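Local coordinates for pleckstrin homology domain-containing family M member 2 (Homo sapiens, PDB 3CXB), which binds the Salmonella effector SifA and probably also interacts with kinesin, at residues Gly4-Lys9 against Leu79-Glu84; Asn29-Gln34 against Leu44-Met49; Cys57-Thr62 against Glu88-Met93. All blocks are in the same frame, centred on the assembly; numbering follows the deposited sequence.

Contact 1. Residues Gly4-Lys9 against Leu79-Glu84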
loop_
_atom_site.group_PDB
_atom_site.type_symbol
_atom_site.label_atom_id
_atom_site.label_comp_id
_atom_site.label_asym_id
_atom_site.label_seq_id
_atom_site.Cartn_x
_atom_site.Cartn_y
_atom_site.Cartn_z
ATOM N N GLY B 4 -0.510 -10.209 -2.242
ATOM C CA GLY B 4 -1.602 -10.045 -3.158
ATOM C C GLY B 4 -1.344 -8.939 -4.138
ATOM O O GLY B 4 -0.407 -8.157 -3.991
ATOM N N MET B 5 -2.199 -8.876 -5.143
ATOM C CA MET B 5 -2.093 -7.870 -6.174
ATOM C C MET B 5 -2.982 -6.681 -5.789
ATOM O O MET B 5 -4.095 -6.866 -5.305
ATOM C CB MET B 5 -2.548 -8.466 -7.510
ATOM C CG MET B 5 -1.896 -7.829 -8.742
ATOM S SD MET B 5 -0.095 -8.176 -8.868
ATOM C CE MET B 5 -0.116 -9.635 -9.787
ATOM N N LEU B 6 -2.488 -5.466 -5.989
ATOM C CA LEU B 6 -3.254 -4.266 -5.664
ATOM C C LEU B 6 -2.970 -3.207 -6.718
ATOM O O LEU B 6 -2.313 -3.480 -7.721
ATOM C CB LEU B 6 -2.854 -3.725 -4.278
ATOM C CG LEU B 6 -3.323 -4.403 -2.973
ATOM C CD1 LEU B 6 -2.853 -5.844 -2.852
ATOM C CD2 LEU B 6 -2.756 -3.632 -1.817
ATOM N N HIS B 7 -3.483 -2.004 -6.497
ATOM C CA HIS B 7 -3.249 -0.887 -7.408
ATOM C C HIS B 7 -2.686 0.230 -6.533
ATOM O O HIS B 7 -2.760 0.151 -5.307
ATOM C CB HIS B 7 -4.557 -0.427 -8.065
ATOM C CG HIS B 7 -5.202 -1.467 -8.928
ATOM N ND1 HIS B 7 -6.357 -1.232 -9.645
ATOM C CD2 HIS B 7 -4.867 -2.756 -9.175
ATOM C CE1 HIS B 7 -6.707 -2.330 -10.290
ATOM N NE2 HIS B 7 -5.820 -3.271 -10.022
ATOM N N TYR B 8 -2.112 1.258 -7.141
ATOM C CA TYR B 8 -1.584 2.347 -6.343
ATOM C C TYR B 8 -1.494 3.622 -7.154
ATOM O O TYR B 8 -1.014 3.616 -8.281
ATOM C CB TYR B 8 -0.216 1.964 -5.758
ATOM C CG TYR B 8 0.930 1.888 -6.745
ATOM C CD1 TYR B 8 1.663 3.025 -7.082
ATOM C CD2 TYR B 8 1.287 0.678 -7.345
ATOM C CE1 TYR B 8 2.723 2.963 -7.993
ATOM C CE2 TYR B 8 2.350 0.605 -8.261
ATOM C CZ TYR B 8 3.059 1.753 -8.578
ATOM O OH TYR B 8 4.096 1.709 -9.481
ATOM N N LYS B 9 -1.981 4.715 -6.583
ATOM C CA LYS B 9 -1.948 6.000 -7.261
ATOM C C LYS B 9 -0.522 6.510 -7.298
ATOM O O LYS B 9 -0.114 7.166 -8.253
ATOM C CB LYS B 9 -2.843 7.005 -6.534
ATOM C CG LYS B 9 -2.828 8.409 -7.119
ATOM C CD LYS B 9 -3.931 9.261 -6.495
ATOM C CE LYS B 9 -3.885 10.713 -6.957
ATOM N NZ LYS B 9 -2.597 11.365 -6.596
ATOM N N LEU B 79 1.772 5.889 0.582
ATOM C CA LEU B 79 1.508 4.921 -0.459
ATOM C C LEU B 79 -0.006 4.793 -0.650
ATOM O O LEU B 79 -0.703 4.309 0.232
ATOM C CB LEU B 79 2.129 3.577 -0.065
ATOM C CG LEU B 79 1.886 2.361 -0.963
ATOM C CD1 LEU B 79 2.266 2.693 -2.397
ATOM C CD2 LEU B 79 2.685 1.167 -0.448
ATOM N N GLU B 80 -0.526 5.248 -1.784
ATOM C CA GLU B 80 -1.966 5.140 -2.019
ATOM C C GLU B 80 -2.268 3.801 -2.677
ATOM O O GLU B 80 -1.899 3.566 -3.827
ATOM C CB GLU B 80 -2.463 6.273 -2.916
ATOM C CG GLU B 80 -2.791 7.572 -2.192
ATOM C CD GLU B 80 -4.184 7.605 -1.577
ATOM O OE1 GLU B 80 -4.593 8.697 -1.115
ATOM O OE2 GLU B 80 -4.866 6.550 -1.549
ATOM N N LEU B 81 -2.936 2.925 -1.938
ATOM C CA LEU B 81 -3.273 1.610 -2.457
ATOM C C LEU B 81 -4.770 1.473 -2.695
ATOM O O LEU B 81 -5.565 2.272 -2.216
ATOM C CB LEU B 81 -2.804 0.526 -1.482
ATOM C CG LEU B 81 -1.305 0.403 -1.198
ATOM C CD1 LEU B 81 -1.065 -0.634 -0.107
ATOM C CD2 LEU B 81 -0.572 0.001 -2.467
ATOM N N SER B 82 -5.149 0.450 -3.449
ATOM C CA SER B 82 -6.554 0.198 -3.744
ATOM C C SER B 82 -6.764 -1.288 -3.974
ATOM O O SER B 82 -6.031 -1.903 -4.739
ATOM C CB SER B 82 -6.989 0.966 -4.989
ATOM O OG SER B 82 -8.394 0.884 -5.154
ATOM N N ALA B 83 -7.753 -1.864 -3.300
ATOM C CA ALA B 83 -8.042 -3.283 -3.447
ATOM C C ALA B 83 -9.192 -3.458 -4.429
ATOM O O ALA B 83 -9.644 -2.487 -5.038
ATOM C CB ALA B 83 -8.393 -3.894 -2.103
ATOM N N GLU B 84 -9.663 -4.690 -4.589
ATOM C CA GLU B 84 -10.748 -4.957 -5.519
ATOM C C GLU B 84 -12.081 -5.086 -4.791
ATOM O O GLU B 84 -13.141 -4.926 -5.392
ATOM C CB GLU B 84 -10.453 -6.237 -6.323
ATOM C CG GLU B 84 -10.314 -7.508 -5.474
ATOM C CD GLU B 84 -10.029 -8.770 -6.299
ATOM O OE1 GLU B 84 -10.826 -9.096 -7.207
ATOM O OE2 GLU B 84 -9.010 -9.446 -6.032
#

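Contact 2. Residues Asn29-Gln34 against Leu44-Met49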
loop_
_atom_site.group_PDB
_atom_site.type_symbol
_atom_site.label_atom_id
_atom_site.label_comp_id
_atom_site.label_asym_id
_atom_site.label_seq_id
_atom_site.Cartn_x
_atom_site.Cartn_y
_atom_site.Cartn_z
ATOM N N ASN B 29 7.023 -10.940 7.602
ATOM C CA ASN B 29 7.617 -10.607 8.877
ATOM C C ASN B 29 6.880 -9.316 9.239
ATOM O O ASN B 29 5.643 -9.288 9.294
ATOM C CB ASN B 29 9.119 -10.359 8.721
ATOM C CG ASN B 29 9.906 -10.772 9.945
ATOM O OD1 ASN B 29 11.008 -10.277 10.185
ATOM N ND2 ASN B 29 9.351 -11.693 10.724
ATOM N N GLY B 30 7.623 -8.247 9.467
ATOM C CA GLY B 30 6.972 -7.000 9.785
ATOM C C GLY B 30 7.289 -6.005 8.695
ATOM O O GLY B 30 7.066 -4.808 8.850
ATOM N N ILE B 31 7.818 -6.509 7.584
ATOM C CA ILE B 31 8.195 -5.659 6.466
ATOM C C ILE B 31 7.244 -5.760 5.269
ATOM O O ILE B 31 6.693 -6.817 4.959
ATOM C CB ILE B 31 9.644 -5.963 6.066
ATOM C CG1 ILE B 31 10.544 -5.690 7.285
ATOM C CG2 ILE B 31 10.028 -5.165 4.819
ATOM C CD1 ILE B 31 12.024 -5.884 7.067
ATOM N N LEU B 32 7.019 -4.640 4.612
ATOM C CA LEU B 32 6.121 -4.626 3.478
ATOM C C LEU B 32 6.893 -4.305 2.221
ATOM O O LEU B 32 7.577 -3.275 2.139
ATOM C CB LEU B 32 5.034 -3.562 3.668
ATOM C CG LEU B 32 4.079 -3.345 2.490
ATOM C CD1 LEU B 32 3.067 -4.476 2.437
ATOM C CD2 LEU B 32 3.346 -2.046 2.659
ATOM N N TYR B 33 6.776 -5.179 1.233
ATOM C CA TYR B 33 7.469 -4.954 -0.020
ATOM C C TYR B 33 6.470 -4.715 -1.129
ATOM O O TYR B 33 5.397 -5.310 -1.148
ATOM C CB TYR B 33 8.320 -6.165 -0.373
ATOM C CG TYR B 33 9.114 -6.730 0.777
ATOM C CD1 TYR B 33 8.493 -7.446 1.783
ATOM C CD2 TYR B 33 10.491 -6.583 0.829
ATOM C CE1 TYR B 33 9.225 -8.018 2.817
ATOM C CE2 TYR B 33 11.233 -7.145 1.855
ATOM C CZ TYR B 33 10.590 -7.864 2.842
ATOM O OH TYR B 33 11.293 -8.438 3.870
ATOM N N GLN B 34 6.816 -3.838 -2.052
ATOM C CA GLN B 34 5.946 -3.575 -3.182
ATOM C C GLN B 34 6.727 -3.739 -4.483
ATOM O O GLN B 34 7.793 -3.148 -4.656
ATOM C CB GLN B 34 5.395 -2.161 -3.120
ATOM C CG GLN B 34 4.772 -1.747 -4.440
ATOM C CD GLN B 34 4.338 -0.304 -4.456
ATOM O OE1 GLN B 34 5.044 0.561 -3.960
ATOM N NE2 GLN B 34 3.186 -0.035 -5.045
ATOM N N LEU B 44 9.957 -2.041 -5.639
ATOM C CA LEU B 44 9.632 -0.710 -6.097
ATOM C C LEU B 44 9.675 0.152 -4.823
ATOM O O LEU B 44 10.075 1.323 -4.843
ATOM C CB LEU B 44 8.232 -0.737 -6.715
ATOM C CG LEU B 44 7.726 0.445 -7.534
ATOM C CD1 LEU B 44 8.643 0.706 -8.702
ATOM C CD2 LEU B 44 6.333 0.133 -8.024
ATOM N N LEU B 45 9.286 -0.473 -3.709
ATOM C CA LEU B 45 9.263 0.160 -2.399
ATOM C C LEU B 45 9.283 -0.861 -1.284
ATOM O O LEU B 45 8.638 -1.900 -1.357
ATOM C CB LEU B 45 8.023 1.021 -2.227
ATOM C CG LEU B 45 7.722 1.410 -0.772
ATOM C CD1 LEU B 45 8.805 2.319 -0.256
ATOM C CD2 LEU B 45 6.377 2.114 -0.686
ATOM N N SER B 46 10.011 -0.543 -0.229
ATOM C CA SER B 46 10.119 -1.426 0.906
ATOM C C SER B 46 9.958 -0.593 2.172
ATOM O O SER B 46 10.694 0.368 2.373
ATOM C CB SER B 46 11.483 -2.099 0.876
ATOM O OG SER B 46 11.736 -2.800 2.079
ATOM N N VAL B 47 8.998 -0.951 3.020
ATOM C CA VAL B 47 8.768 -0.191 4.244
ATOM C C VAL B 47 8.803 -1.024 5.497
ATOM O O VAL B 47 8.196 -2.083 5.570
ATOM C CB VAL B 47 7.411 0.518 4.228
ATOM C CG1 VAL B 47 7.436 1.680 3.267
ATOM C CG2 VAL B 47 6.350 -0.453 3.824
ATOM N N ASN B 48 9.514 -0.531 6.495
ATOM C CA ASN B 48 9.589 -1.238 7.748
ATOM C C ASN B 48 8.394 -0.830 8.601
ATOM O O ASN B 48 8.413 0.204 9.278
ATOM C CB ASN B 48 10.891 -0.907 8.478
ATOM C CG ASN B 48 11.023 -1.646 9.796
ATOM O OD1 ASN B 48 11.928 -1.371 10.583
ATOM N ND2 ASN B 48 10.122 -2.595 10.043
ATOM N N MET B 49 7.340 -1.630 8.521
ATOM C CA MET B 49 6.134 -1.417 9.309
ATOM C C MET B 49 6.556 -1.580 10.777
ATOM O O MET B 49 7.386 -2.444 11.117
ATOM C CB MET B 49 5.112 -2.486 8.950
ATOM C CG MET B 49 3.888 -2.002 8.242
ATOM S SD MET B 49 4.128 -1.360 6.601
ATOM C CE MET B 49 2.654 -0.394 6.529
#

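Contact 3. Residues Cys57-Thr62 against Glu88-Met93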
loop_
_atom_site.group_PDB
_atom_site.type_symbol
_atom_site.label_atom_id
_atom_site.label_comp_id
_atom_site.label_asym_id
_atom_site.label_seq_id
_atom_site.Cartn_x
_atom_site.Cartn_y
_atom_site.Cartn_z
ATOM N N CYS B 57 -1.691 3.717 9.150
ATOM C CA CYS B 57 -2.498 3.297 7.999
ATOM C C CYS B 57 -3.934 3.739 8.232
ATOM O O CYS B 57 -4.417 3.701 9.360
ATOM C CB CYS B 57 -2.537 1.765 7.857
ATOM S SG CYS B 57 -0.998 0.891 7.551
ATOM N N ARG B 58 -4.634 4.117 7.176
ATOM C CA ARG B 58 -6.022 4.501 7.335
ATOM C C ARG B 58 -6.800 4.254 6.044
ATOM O O ARG B 58 -6.222 4.119 4.976
ATOM C CB ARG B 58 -6.115 5.977 7.735
ATOM C CG ARG B 58 -5.598 6.944 6.688
ATOM C CD ARG B 58 -5.557 8.367 7.226
ATOM N NE ARG B 58 -6.160 9.321 6.298
ATOM C CZ ARG B 58 -7.460 9.599 6.240
ATOM N NH1 ARG B 58 -8.322 9.000 7.059
ATOM N NH2 ARG B 58 -7.897 10.492 5.364
ATOM N N ARG B 59 -8.114 4.165 6.150
ATOM C CA ARG B 59 -8.934 3.998 4.970
ATOM C C ARG B 59 -8.939 5.397 4.360
ATOM O O ARG B 59 -8.955 6.390 5.089
ATOM C CB ARG B 59 -10.351 3.572 5.363
ATOM C CG ARG B 59 -10.543 2.070 5.572
ATOM C CD ARG B 59 -11.717 1.847 6.495
ATOM N NE ARG B 59 -12.684 0.871 6.004
ATOM C CZ ARG B 59 -12.802 -0.361 6.475
ATOM N NH1 ARG B 59 -13.714 -1.184 5.973
ATOM N NH2 ARG B 59 -12.001 -0.772 7.449
ATOM N N ALA B 60 -8.918 5.487 3.036
ATOM C CA ALA B 60 -8.894 6.785 2.380
ATOM C C ALA B 60 -10.262 7.274 1.937
ATOM O O ALA B 60 -11.260 6.566 2.045
ATOM C CB ALA B 60 -7.958 6.741 1.189
ATOM N N ASN B 61 -10.284 8.504 1.438
ATOM C CA ASN B 61 -11.495 9.145 0.948
ATOM C C ASN B 61 -11.942 8.508 -0.369
ATOM O O ASN B 61 -11.269 7.622 -0.887
ATOM C CB ASN B 61 -11.219 10.636 0.769
ATOM C CG ASN B 61 -9.774 10.916 0.382
ATOM O OD1 ASN B 61 -9.450 11.066 -0.798
ATOM N ND2 ASN B 61 -8.893 10.968 1.381
ATOM N N THR B 62 -13.072 8.956 -0.911
ATOM C CA THR B 62 -13.585 8.392 -2.160
ATOM C C THR B 62 -12.818 8.848 -3.397
ATOM O O THR B 62 -11.796 8.268 -3.742
ATOM C CB THR B 62 -15.080 8.729 -2.366
ATOM O OG1 THR B 62 -15.849 8.181 -1.289
ATOM C CG2 THR B 62 -15.588 8.139 -3.680
ATOM N N GLU B 88 -11.076 -7.631 1.030
ATOM C CA GLU B 88 -9.636 -7.723 0.859
ATOM C C GLU B 88 -8.972 -6.507 1.504
ATOM O O GLU B 88 -7.997 -6.637 2.252
ATOM C CB GLU B 88 -9.265 -7.787 -0.627
ATOM C CG GLU B 88 -7.756 -7.886 -0.862
ATOM C CD GLU B 88 -7.362 -7.972 -2.330
ATOM O OE1 GLU B 88 -6.143 -8.076 -2.609
ATOM O OE2 GLU B 88 -8.259 -7.933 -3.199
ATOM N N MET B 89 -9.507 -5.326 1.221
ATOM C CA MET B 89 -8.950 -4.110 1.774
ATOM C C MET B 89 -9.011 -4.146 3.300
ATOM O O MET B 89 -8.046 -3.799 3.964
ATOM C CB MET B 89 -9.682 -2.900 1.211
ATOM C CG MET B 89 -10.619 -2.246 2.168
ATOM S SD MET B 89 -9.834 -0.824 2.864
ATOM C CE MET B 89 -10.680 0.526 1.912
ATOM N N ALA B 90 -10.119 -4.594 3.864
ATOM C CA ALA B 90 -10.220 -4.682 5.313
ATOM C C ALA B 90 -9.205 -5.696 5.843
ATOM O O ALA B 90 -8.707 -5.591 6.983
ATOM C CB ALA B 90 -11.603 -5.099 5.700
ATOM N N GLU B 91 -8.906 -6.689 5.010
ATOM C CA GLU B 91 -7.951 -7.714 5.403
ATOM C C GLU B 91 -6.554 -7.117 5.431
ATOM O O GLU B 91 -5.768 -7.367 6.345
ATOM C CB GLU B 91 -7.995 -8.886 4.437
ATOM C CG GLU B 91 -7.419 -10.139 5.048
ATOM C CD GLU B 91 -7.552 -11.337 4.150
ATOM O OE1 GLU B 91 -7.175 -12.442 4.598
ATOM O OE2 GLU B 91 -8.029 -11.170 3.003
ATOM N N TRP B 92 -6.258 -6.308 4.423
ATOM C CA TRP B 92 -4.965 -5.668 4.354
ATOM C C TRP B 92 -4.836 -4.706 5.511
ATOM O O TRP B 92 -3.829 -4.701 6.231
ATOM C CB TRP B 92 -4.810 -4.902 3.041
ATOM C CG TRP B 92 -4.228 -5.732 1.934
ATOM C CD1 TRP B 92 -4.836 -6.098 0.758
ATOM C CD2 TRP B 92 -2.906 -6.260 1.880
ATOM N NE1 TRP B 92 -3.967 -6.814 -0.023
ATOM C CE2 TRP B 92 -2.773 -6.930 0.643
ATOM C CE3 TRP B 92 -1.817 -6.232 2.758
ATOM C CZ2 TRP B 92 -1.591 -7.564 0.261
ATOM C CZ3 TRP B 92 -0.647 -6.861 2.380
ATOM C CH2 TRP B 92 -0.541 -7.520 1.140
ATOM N N MET B 93 -5.874 -3.895 5.683
ATOM C CA MET B 93 -5.891 -2.892 6.730
ATOM C C MET B 93 -5.557 -3.501 8.076
ATOM O O MET B 93 -4.693 -3.006 8.795
ATOM C CB MET B 93 -7.261 -2.219 6.791
ATOM C CG MET B 93 -7.251 -0.851 7.443
ATOM S SD MET B 93 -6.648 0.454 6.361
ATOM C CE MET B 93 -4.920 0.331 6.502
HETATM O O HOH W 1 -10.654 -2.993 8.018
#

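Contact 1. Residues Gly4-Lys9 against Leu79-Glu84
His7 and Ser82 exchange both of their backbone hydrogen bonds, a worked example of how the hydrogen-bonded site of an antiparallel pair satisfies four polar atoms at once. His7 N gives to Ser82 O at 3.1 Å. The return bond, from Ser82 N to His7 O at 3.0 Å, is weak, bent to 132° at the hydrogen. His7 O also receives a CA-H...O contact from Leu81 CA at 3.2 Å, so two neighbouring groups of the same strand converge on it. Two residues further along, past Tyr8 and Leu81, Lys9 N lies 3.0 Å from Glu80 O in a bond whose acceptor is less surely placed.

Tyr8 and Leu81 form the non-hydrogen-bonded pair, and their outward-facing main-chain groups serve the flanking strands, Tyr8 pairing with Lys21 of strand 21-28 and Leu81 with Phe69 of strand 68-73. Their side chains meet on the other face of the sheet from His7 and Ser82, Leu81 CD2 coming 3.8 Å from Tyr8 CB. The Tyr8 ring leads away from Leu81, its CG set between the backbone N and the carbonyl carbon (chi1 71°). Leu6 slants across Leu81, CD2 to CD1 3.8 Å, and its other methyl, CD1, packs on Trp92 of helix 86-100.

Lys9 and Glu80 touch through their aliphatic stems, CB to CB 3.7 Å, whereas Lys9 NZ and Glu80 OE1 stay 6.4 Å apart; the carboxylate has a long, weak ion pair with Arg65 instead.

This seam joins the first and last strands in the chain, neighbours in mid-sheet; their 126° angle fits the strongly bent, barrel-like sheet of a PH domain. Its chemistry implies a join made by main-chain bonds and leucine packing, with the Lys9 and Glu80 charges probably adding little direct attraction.

Contact 2. Residues Asn29-Gln34 against Leu44-Met49
Ser46 places OG 4.2 Å from Tyr33 CD2, approaching the ring obliquely, while one face of that ring receives Ile31 CG2, 3.4 Å above its plane and displaced from the ring centre. The same Ile31 methyl reaches Ser46 OG at 4.0 Å, so methyl, ring and hydroxyl form one cluster on this face. The Gln34 amide runs aslant past Leu44 and Leu45: OE1 lies 3.5 Å from Leu45 CB, and NE2 has a hydrogen-bonding partner outside the two segments. That amide is carried out by an extended chain, CG anti to the backbone N (chi1 166°).

Residues 31-34 and 45-48 are the two strands of a beta hairpin at the margin of the PH-domain sheet, and a classic beta bulge lies where the second strand begins, Leu44 and Leu45 both facing Gln34. Gln34 O therefore accepts twice, from Leu44 N nearly along the C=O axis and from Leu45 N, tilted 17° from the carbonyl plane. Beyond the bulge the ladder is regular: Leu32 N to Val47 O (3.0 Å) and Val47 N to Leu32 O (2.9 Å) are both nearly straight.

On the buried face Leu32 and Val47 run alongside each other in the same direction. Met49 brings SD to 3.8 Å from Leu32 CB, and both Leu32 and Met49 pack against Leu96 of helix 86-100.

Contact 3. Residues Cys57-Thr62 against Glu88-Met93
Strand 57-59 runs at 158° to helix 88-93, nearly antiparallel, with the short axes 9.7 Å apart and Cys57 and Met93 the nearest CA pair at 7.2 Å. Met93 carries most of the contact. Its CG stands anti to the backbone N (chi1 -158°) and the chain then bends twice, bringing the thioether alongside the strand's main chain, SD 3.8 Å from Arg58 C and 4.0 Å from Arg59 N. The terminal methyl is directed at Cys57, though the exact spacing there is doubtful.

One turn earlier, joined to Met93 by the helical bond from Met93 N to Met89 O, Met89 crosses Arg59 at about a right angle, and its SD and CE both lie 4.0 Å from Arg59 CG.

This is the C-terminal helix of the PH fold, and here it lies against strand 54-59, an outermost strand of the sheet. The strand's backbone bonds go to strand 68-73, as between Arg58 and Gln70; none runs directly to the helix segment, and side chains make the join.

Arg59 is aliphatic at its stem and polar at its end. The guanidinium passes Ala90, NH1 4.5 Å from its CB, and forms a salt bridge with Glu86 near the start of the helix. A water gives a second, looser tie: it accepts weakly from Arg59 NH2 at 2.7 Å and donates weakly to Ala90 O at 3.4 Å.

All three contacts draw on one antiparallel sheet, yet their chemistry follows their place in it. Contact 1 is the most buried, joining strands in the middle of the sheet order, whereas contact 2 at one margin and contact 3 at the other are only partly buried. Contacts 1 and 2 are strand ladders held by main-chain bonds; contact 3 sets a strand against the helix and is made by thioethers and an arginine stem, with Arg59's salt bridge to Glu86 and a weak water link beside them. Tyr8 touches Gln34 and Leu44, tying contact 1 to contact 2, while Ala83 against Met89 ties it to contact 3. Contacts 2 and 3, about 17 Å apart between centres, meet where Met49 touches Cys57.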